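Long-range contact in oxalate biosynthetic component 1 (Burkholderia thailandensis, PDB 5IKY), which is a bifunctional enzyme of quorum sensing-dependent oxalogenesis, an oxalate-producing serine hydrolase with additional lyase activity: residues E63-Y75 and T236-I248. Numbering follows the deposited sequence.
Sequences EYGYDAPIDLTDY and TLAIPGLNTPIGI
The side chain of Asn243 lies against the loop 65-68, across the Tyr66 side chain at about a right angle. Its CB lies 3.5 Å from Asp67 O and 4.0 Å from Ala68 CB. CG sits between the backbone N and the carbonyl carbon (chi1 60°), which places the amide beside the Tyr66 backbone, with CG 3.5 Å from Tyr66 CA. At the tip the two amide atoms separate: ND2 gives a nearly straight hydrogen bond to Gly65 O (2.7 Å, 176° at the hydrogen) that lies in the amide plane, whereas OD1 accepts from Thr244 OG1 and from Arg155 NH2. Because ND2 faces a carbonyl and OD1 a guanidinium N-H, the amide flip is supported by both ends.

The Tyr66 ring is turned 43° from that amide plane, and Thr244 CB meets its edge in plane; Arg155 makes a cation-pi contact with the same ring, and Tyr66 OH bonds Leu22 O. Backbone pairing continues the contact. Asn243 N donates to Tyr66 O (3.0 Å), Ala68 N gives a weak bond to Gly241 O, and a water joins Gly241 O to Asp67 OD1. Ile70 CG1 packs 3.6 Å from Gly241 CA, and Tyr75 OH touches Pro240 CG at 3.5 Å.

Gly241 has a positive phi, as expected for the third position of the type II turn from Ile239 to Leu242. These features fit the loop of a beta hairpin, strands 235-237 and 246-248 of the beta-keto acid cleavage enzyme region, docked on the N-terminal domain with a single beta bridge, Asp67 with Leu242, supplemented by the Asn243 side chain.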
ATOM      1  N   GLU A  63       8.069 -20.766 -33.534  1.00 63.71           N
ATOM      2  CA  GLU A  63       7.807 -19.418 -34.020  1.00 59.27           C
ATOM      3  C   GLU A  63       6.438 -19.287 -34.675  1.00 60.02           C
ATOM      4  O   GLU A  63       5.935 -20.233 -35.278  1.00 72.25           O
ATOM      5  CB  GLU A  63       8.892 -18.989 -35.010  1.00 62.63           C
ATOM      6  CG  GLU A  63       8.998 -19.872 -36.243  1.00 63.60           C
ATOM      7  CD  GLU A  63       9.893 -19.271 -37.309  1.00 85.48           C
ATOM      8  OE1 GLU A  63      10.042 -18.030 -37.331  1.00 99.84           O
ATOM      9  OE2 GLU A  63      10.446 -20.038 -38.126  1.00 84.00           O
ATOM     10  N   TYR A  64       5.850 -18.101 -34.548  1.00 61.73           N
ATOM     11  CA  TYR A  64       4.591 -17.775 -35.207  1.00 59.97           C
ATOM     12  C   TYR A  64       4.325 -16.274 -35.141  1.00 69.05           C
ATOM     13  O   TYR A  64       4.321 -15.683 -34.061  1.00 65.84           O
ATOM     14  CB  TYR A  64       3.425 -18.540 -34.574  1.00 67.37           C
ATOM     15  CG  TYR A  64       2.092 -18.303 -35.253  1.00 61.37           C
ATOM     16  CD1 TYR A  64       1.742 -19.003 -36.398  1.00 71.32           C
ATOM     17  CD2 TYR A  64       1.185 -17.380 -34.745  1.00 60.78           C
ATOM     18  CE1 TYR A  64       0.523 -18.791 -37.024  1.00 64.08           C
ATOM     19  CE2 TYR A  64      -0.034 -17.162 -35.363  1.00 61.71           C
ATOM     20  CZ  TYR A  64      -0.357 -17.869 -36.501  1.00 63.24           C
ATOM     21  OH  TYR A  64      -1.567 -17.655 -37.118  1.00 75.50           O
ATOM     22  N   GLY A  65       4.115 -15.663 -36.304  1.00 59.65           N
ATOM     23  CA  GLY A  65       3.695 -14.274 -36.383  1.00 59.06           C
ATOM     24  C   GLY A  65       4.791 -13.259 -36.651  1.00 58.31           C
ATOM     25  O   GLY A  65       4.542 -12.058 -36.600  1.00 57.74           O
ATOM     26  N   TYR A  66       5.998 -13.726 -36.955  1.00 58.39           N
ATOM     27  CA  TYR A  66       7.138 -12.820 -37.090  1.00 57.68           C
ATOM     28  C   TYR A  66       7.677 -12.698 -38.514  1.00 60.91           C
ATOM     29  O   TYR A  66       8.750 -12.129 -38.723  1.00 71.32           O
ATOM     30  CB  TYR A  66       8.266 -13.260 -36.155  1.00 56.86           C
ATOM     31  CG  TYR A  66       8.032 -12.874 -34.717  1.00 64.76           C
ATOM     32  CD1 TYR A  66       8.386 -11.613 -34.254  1.00 54.51           C
ATOM     33  CD2 TYR A  66       7.447 -13.759 -33.826  1.00 68.04           C
ATOM     34  CE1 TYR A  66       8.171 -11.249 -32.941  1.00 60.44           C
ATOM     35  CE2 TYR A  66       7.229 -13.405 -32.509  1.00 62.88           C
ATOM     36  CZ  TYR A  66       7.592 -12.147 -32.072  1.00 61.69           C
ATOM     37  OH  TYR A  66       7.377 -11.785 -30.762  1.00 60.39           O
ATOM     38  N   ASP A  67       6.933 -13.219 -39.486  1.00 60.17           N
ATOM     39  CA  ASP A  67       7.371 -13.194 -40.879  1.00 61.07           C
ATOM     40  C   ASP A  67       7.135 -11.839 -41.545  1.00 61.09           C
ATOM     41  O   ASP A  67       6.184 -11.130 -41.222  1.00 60.75           O
ATOM     42  CB  ASP A  67       6.660 -14.287 -41.679  1.00 62.59           C
ATOM     43  CG  ASP A  67       7.035 -15.685 -41.227  1.00 62.86           C
ATOM     44  OD1 ASP A  67       8.234 -15.932 -40.980  1.00 71.55           O
ATOM     45  OD2 ASP A  67       6.131 -16.540 -41.119  1.00 75.98           O
ATOM     46  N   ALA A  68       8.016 -11.494 -42.477  1.00 61.56           N
ATOM     47  CA  ALA A  68       7.866 -10.302 -43.303  1.00 61.87           C
ATOM     48  C   ALA A  68       8.444 -10.589 -44.685  1.00 63.21           C
ATOM     49  O   ALA A  68       9.420 -11.330 -44.803  1.00 69.00           O
ATOM     50  CB  ALA A  68       8.558  -9.110 -42.662  1.00 60.59           C
ATOM     51  N   PRO A  69       7.846 -10.015 -45.740  1.00 64.22           N
ATOM     52  CA  PRO A  69       8.334 -10.321 -47.088  1.00 66.04           C
ATOM     53  C   PRO A  69       9.740  -9.781 -47.315  1.00 66.74           C
ATOM     54  O   PRO A  69      10.100  -8.744 -46.762  1.00 64.27           O
ATOM     55  CB  PRO A  69       7.323  -9.621 -47.998  1.00 66.62           C
ATOM     56  CG  PRO A  69       6.792  -8.504 -47.175  1.00 65.48           C
ATOM     57  CD  PRO A  69       6.762  -9.019 -45.760  1.00 64.17           C
ATOM     58  N   ILE A  70      10.524 -10.489 -48.116  1.00 71.24           N
ATOM     59  CA  ILE A  70      11.876 -10.053 -48.431  1.00 72.00           C
ATOM     60  C   ILE A  70      11.982  -9.613 -49.884  1.00 72.28           C
ATOM     61  O   ILE A  70      11.926 -10.439 -50.795  1.00 83.54           O
ATOM     62  CB  ILE A  70      12.907 -11.164 -48.177  1.00 70.61           C
ATOM     63  CG1 ILE A  70      12.772 -11.706 -46.755  1.00 66.35           C
ATOM     64  CG2 ILE A  70      14.312 -10.646 -48.429  1.00 69.99           C
ATOM     65  CD1 ILE A  70      13.705 -12.855 -46.453  1.00 75.58           C
ATOM     66  N   ASP A  71      12.128  -8.310 -50.097  1.00 78.89           N
ATOM     67  CA  ASP A  71      12.347  -7.781 -51.437  1.00 77.83           C
ATOM     68  C   ASP A  71      13.841  -7.581 -51.655  1.00 75.07           C
ATOM     69  O   ASP A  71      14.450  -6.713 -51.036  1.00 87.52           O
ATOM     70  CB  ASP A  71      11.591  -6.465 -51.637  1.00 68.77           C
ATOM     71  CG  ASP A  71      11.410  -6.112 -53.106  1.00 96.58           C
ATOM     72  OD1 ASP A  71      12.133  -6.674 -53.957  1.00 83.11           O
ATOM     73  OD2 ASP A  71      10.542  -5.265 -53.409  1.00104.31           O
ATOM     74  N   LEU A  72      14.428  -8.385 -52.536  1.00 93.88           N
ATOM     75  CA  LEU A  72      15.864  -8.321 -52.791  1.00 92.30           C
ATOM     76  C   LEU A  72      16.267  -7.011 -53.461  1.00100.44           C
ATOM     77  O   LEU A  72      17.446  -6.654 -53.484  1.00109.12           O
ATOM     78  CB  LEU A  72      16.310  -9.507 -53.647  1.00 86.85           C
ATOM     79  CG  LEU A  72      16.265 -10.868 -52.951  1.00 77.77           C
ATOM     80  CD1 LEU A  72      16.811 -11.957 -53.856  1.00 75.97           C
ATOM     81  CD2 LEU A  72      17.035 -10.819 -51.644  1.00 75.85           C
ATOM     82  N   THR A  73      15.284  -6.298 -54.004  1.00103.46           N
ATOM     83  CA  THR A  73      15.516  -4.986 -54.592  1.00107.43           C
ATOM     84  C   THR A  73      15.966  -3.996 -53.519  1.00118.35           C
ATOM     85  O   THR A  73      16.703  -3.049 -53.796  1.00119.96           O
ATOM     86  CB  THR A  73      14.251  -4.455 -55.296  1.00 92.53           C
ATOM     87  OG1 THR A  73      13.718  -5.472 -56.154  1.00 91.16           O
ATOM     88  CG2 THR A  73      14.568  -3.217 -56.120  1.00 86.18           C
ATOM     89  N   ASP A  74      15.524  -4.232 -52.286  1.00115.42           N
ATOM     90  CA  ASP A  74      15.932  -3.419 -51.146  1.00 97.63           C
ATOM     91  C   ASP A  74      17.427  -3.551 -50.866  1.00100.39           C
ATOM     92  O   ASP A  74      18.035  -2.667 -50.262  1.00 96.36           O
ATOM     93  CB  ASP A  74      15.140  -3.812 -49.896  1.00 90.36           C
ATOM     94  CG  ASP A  74      13.672  -3.449 -49.993  1.00 97.33           C
ATOM     95  OD1 ASP A  74      13.317  -2.628 -50.865  1.00106.92           O
ATOM     96  OD2 ASP A  74      12.873  -3.979 -49.190  1.00 92.48           O
ATOM     97  N   TYR A  75      18.011  -4.660 -51.306  1.00110.03           N
ATOM     98  CA  TYR A  75      19.410  -4.951 -51.023  1.00100.70           C
ATOM     99  C   TYR A  75      20.220  -5.100 -52.308  1.00109.88           C
ATOM    100  O   TYR A  75      21.116  -5.941 -52.396  1.00116.98           O
ATOM    101  CB  TYR A  75      19.521  -6.220 -50.175  1.00 93.42           C
ATOM    102  CG  TYR A  75      18.466  -6.317 -49.092  1.00105.37           C
ATOM    103  CD1 TYR A  75      18.593  -5.607 -47.905  1.00119.97           C
ATOM    104  CD2 TYR A  75      17.342  -7.115 -49.260  1.00 97.40           C
ATOM    105  CE1 TYR A  75      17.629  -5.692 -46.914  1.00113.53           C
ATOM    106  CE2 TYR A  75      16.374  -7.205 -48.275  1.00 95.46           C
ATOM    107  CZ  TYR A  75      16.524  -6.493 -47.104  1.00109.07           C
ATOM    108  OH  TYR A  75      15.566  -6.579 -46.119  1.00108.03           O
ATOM    109  N   THR A 236      17.374   0.336 -33.113  1.00 77.55           N
ATOM    110  CA  THR A 236      16.735  -0.914 -33.509  1.00 80.19           C
ATOM    111  C   THR A 236      17.324  -1.448 -34.810  1.00 77.01           C
ATOM    112  O   THR A 236      17.556  -0.693 -35.753  1.00 74.76           O
ATOM    113  CB  THR A 236      15.209  -0.752 -33.685  1.00 75.32           C
ATOM    114  OG1 THR A 236      14.937   0.368 -34.537  1.00 77.95           O
ATOM    115  CG2 THR A 236      14.536  -0.531 -32.339  1.00 78.33           C
ATOM    116  N   LEU A 237      17.568  -2.755 -34.851  1.00 67.97           N
ATOM    117  CA  LEU A 237      18.043  -3.410 -36.064  1.00 59.64           C
ATOM    118  C   LEU A 237      16.886  -3.986 -36.863  1.00 72.99           C
ATOM    119  O   LEU A 237      16.074  -4.739 -36.328  1.00 72.28           O
ATOM    120  CB  LEU A 237      19.032  -4.527 -35.728  1.00 59.22           C
ATOM    121  CG  LEU A 237      20.416  -4.138 -35.219  1.00 70.59           C
ATOM    122  CD1 LEU A 237      21.217  -5.393 -34.934  1.00 63.48           C
ATOM    123  CD2 LEU A 237      21.128  -3.266 -36.236  1.00 75.56           C
ATOM    124  N   ALA A 238      16.813  -3.636 -38.144  1.00 62.86           N
ATOM    125  CA  ALA A 238      15.847  -4.251 -39.045  1.00 64.86           C
ATOM    126  C   ALA A 238      16.463  -5.478 -39.704  1.00 60.44           C
ATOM    127  O   ALA A 238      17.465  -5.376 -40.410  1.00 83.27           O
ATOM    128  CB  ALA A 238      15.378  -3.260 -40.097  1.00 57.74           C
ATOM    129  N   ILE A 239      15.862  -6.639 -39.464  1.00 62.83           N
ATOM    130  CA  ILE A 239      16.347  -7.893 -40.034  1.00 63.95           C
ATOM    131  C   ILE A 239      15.437  -8.354 -41.175  1.00 65.19           C
ATOM    132  O   ILE A 239      14.214  -8.377 -41.027  1.00 66.49           O
ATOM    133  CB  ILE A 239      16.432  -8.999 -38.958  1.00 60.34           C
ATOM    134  CG1 ILE A 239      17.175  -8.488 -37.721  1.00 62.12           C
ATOM    135  CG2 ILE A 239      17.108 -10.242 -39.511  1.00 64.26           C
ATOM    136  CD1 ILE A 239      18.631  -8.167 -37.970  1.00 63.04           C
ATOM    137  N   PRO A 240      16.030  -8.707 -42.327  1.00 66.37           N
ATOM    138  CA  PRO A 240      15.250  -9.200 -43.470  1.00 61.69           C
ATOM    139  C   PRO A 240      14.391 -10.411 -43.112  1.00 69.10           C
ATOM    140  O   PRO A 240      14.894 -11.365 -42.516  1.00 69.16           O
ATOM    141  CB  PRO A 240      16.327  -9.581 -44.492  1.00 61.65           C
ATOM    142  CG  PRO A 240      17.487  -8.712 -44.151  1.00 65.04           C
ATOM    143  CD  PRO A 240      17.460  -8.568 -42.652  1.00 59.91           C
ATOM    144  N   GLY A 241      13.108 -10.361 -43.458  1.00 64.03           N
ATOM    145  CA  GLY A 241      12.208 -11.472 -43.207  1.00 61.44           C
ATOM    146  C   GLY A 241      11.565 -11.479 -41.831  1.00 60.22           C
ATOM    147  O   GLY A 241      10.762 -12.359 -41.524  1.00 65.64           O
ATOM    148  N   LEU A 242      11.920 -10.503 -41.000  1.00 61.23           N
ATOM    149  CA  LEU A 242      11.347 -10.395 -39.661  1.00 59.85           C
ATOM    150  C   LEU A 242      10.546  -9.105 -39.502  1.00 57.24           C
ATOM    151  O   LEU A 242      11.042  -8.020 -39.799  1.00 63.69           O
ATOM    152  CB  LEU A 242      12.449 -10.468 -38.603  1.00 57.28           C
ATOM    153  CG  LEU A 242      13.145 -11.824 -38.470  1.00 62.64           C
ATOM    154  CD1 LEU A 242      14.289 -11.747 -37.472  1.00 63.14           C
ATOM    155  CD2 LEU A 242      12.147 -12.899 -38.063  1.00 57.52           C
ATOM    156  N   ASN A 243       9.307  -9.225 -39.035  1.00 57.12           N
ATOM    157  CA  ASN A 243       8.434  -8.061 -38.915  1.00 56.76           C
ATOM    158  C   ASN A 243       8.610  -7.318 -37.595  1.00 55.31           C
ATOM    159  O   ASN A 243       7.888  -6.363 -37.313  1.00 69.65           O
ATOM    160  CB  ASN A 243       6.965  -8.467 -39.095  1.00 57.48           C
ATOM    161  CG  ASN A 243       6.490  -9.475 -38.058  1.00 68.46           C
ATOM    162  OD1 ASN A 243       7.016  -9.554 -36.946  1.00 67.29           O
ATOM    163  ND2 ASN A 243       5.473 -10.248 -38.422  1.00 58.09           N
ATOM    164  N   THR A 244       9.564  -7.767 -36.787  1.00 54.58           N
ATOM    165  CA  THR A 244       9.881  -7.090 -35.537  1.00 53.24           C
ATOM    166  C   THR A 244      11.381  -6.840 -35.437  1.00 65.25           C
ATOM    167  O   THR A 244      12.176  -7.776 -35.512  1.00 66.15           O
ATOM    168  CB  THR A 244       9.415  -7.901 -34.313  1.00 66.06           C
ATOM    169  OG1 THR A 244       7.996  -8.081 -34.371  1.00 61.53           O
ATOM    170  CG2 THR A 244       9.770  -7.175 -33.027  1.00 51.36           C
ATOM    171  N   PRO A 245      11.771  -5.568 -35.269  1.00 61.85           N
ATOM    172  CA  PRO A 245      13.189  -5.207 -35.200  1.00 51.88           C
ATOM    173  C   PRO A 245      13.837  -5.626 -33.887  1.00 58.54           C
ATOM    174  O   PRO A 245      13.136  -5.832 -32.896  1.00 58.79           O
ATOM    175  CB  PRO A 245      13.165  -3.684 -35.333  1.00 52.91           C
ATOM    176  CG  PRO A 245      11.848  -3.289 -34.754  1.00 58.08           C
ATOM    177  CD  PRO A 245      10.894  -4.391 -35.133  1.00 68.04           C
ATOM    178  N   ILE A 246      15.160  -5.751 -33.883  1.00 57.40           N
ATOM    179  CA  ILE A 246      15.891  -6.099 -32.668  1.00 51.73           C
ATOM    180  C   ILE A 246      16.355  -4.849 -31.928  1.00 61.72           C
ATOM    181  O   ILE A 246      17.050  -4.005 -32.492  1.00 62.29           O
ATOM    182  CB  ILE A 246      17.119  -6.972 -32.973  1.00 62.01           C
ATOM    183  CG1 ILE A 246      16.731  -8.149 -33.867  1.00 58.95           C
ATOM    184  CG2 ILE A 246      17.760  -7.456 -31.678  1.00 51.72           C
ATOM    185  CD1 ILE A 246      15.797  -9.131 -33.205  1.00 53.87           C
ATOM    186  N   GLY A 247      15.967  -4.732 -30.664  1.00 53.14           N
ATOM    187  CA  GLY A 247      16.370  -3.599 -29.853  1.00 50.83           C
ATOM    188  C   GLY A 247      17.806  -3.725 -29.388  1.00 55.87           C
ATOM    189  O   GLY A 247      18.186  -4.733 -28.789  1.00 57.66           O
ATOM    190  N   ILE A 248      18.608  -2.705 -29.675  1.00 48.48           N
ATOM    191  CA  ILE A 248      20.001  -2.679 -29.241  1.00 50.37           C
ATOM    192  C   ILE A 248      20.300  -1.411 -28.443  1.00 64.26           C
ATOM    193  O   ILE A 248      19.598  -0.407 -28.562  1.00 63.41           O
ATOM    194  CB  ILE A 248      20.975  -2.770 -30.438  1.00 63.34           C
ATOM    195  CG1 ILE A 248      20.778  -1.588 -31.389  1.00 50.51           C
ATOM    196  CG2 ILE A 248      20.798  -4.086 -31.180  1.00 48.84           C
ATOM    197  CD1 ILE A 248      21.766  -1.567 -32.531  1.00 49.33           C
TER
HETATM  198  O   HOH W   1      10.423 -14.936 -40.216  1.00 60.73           O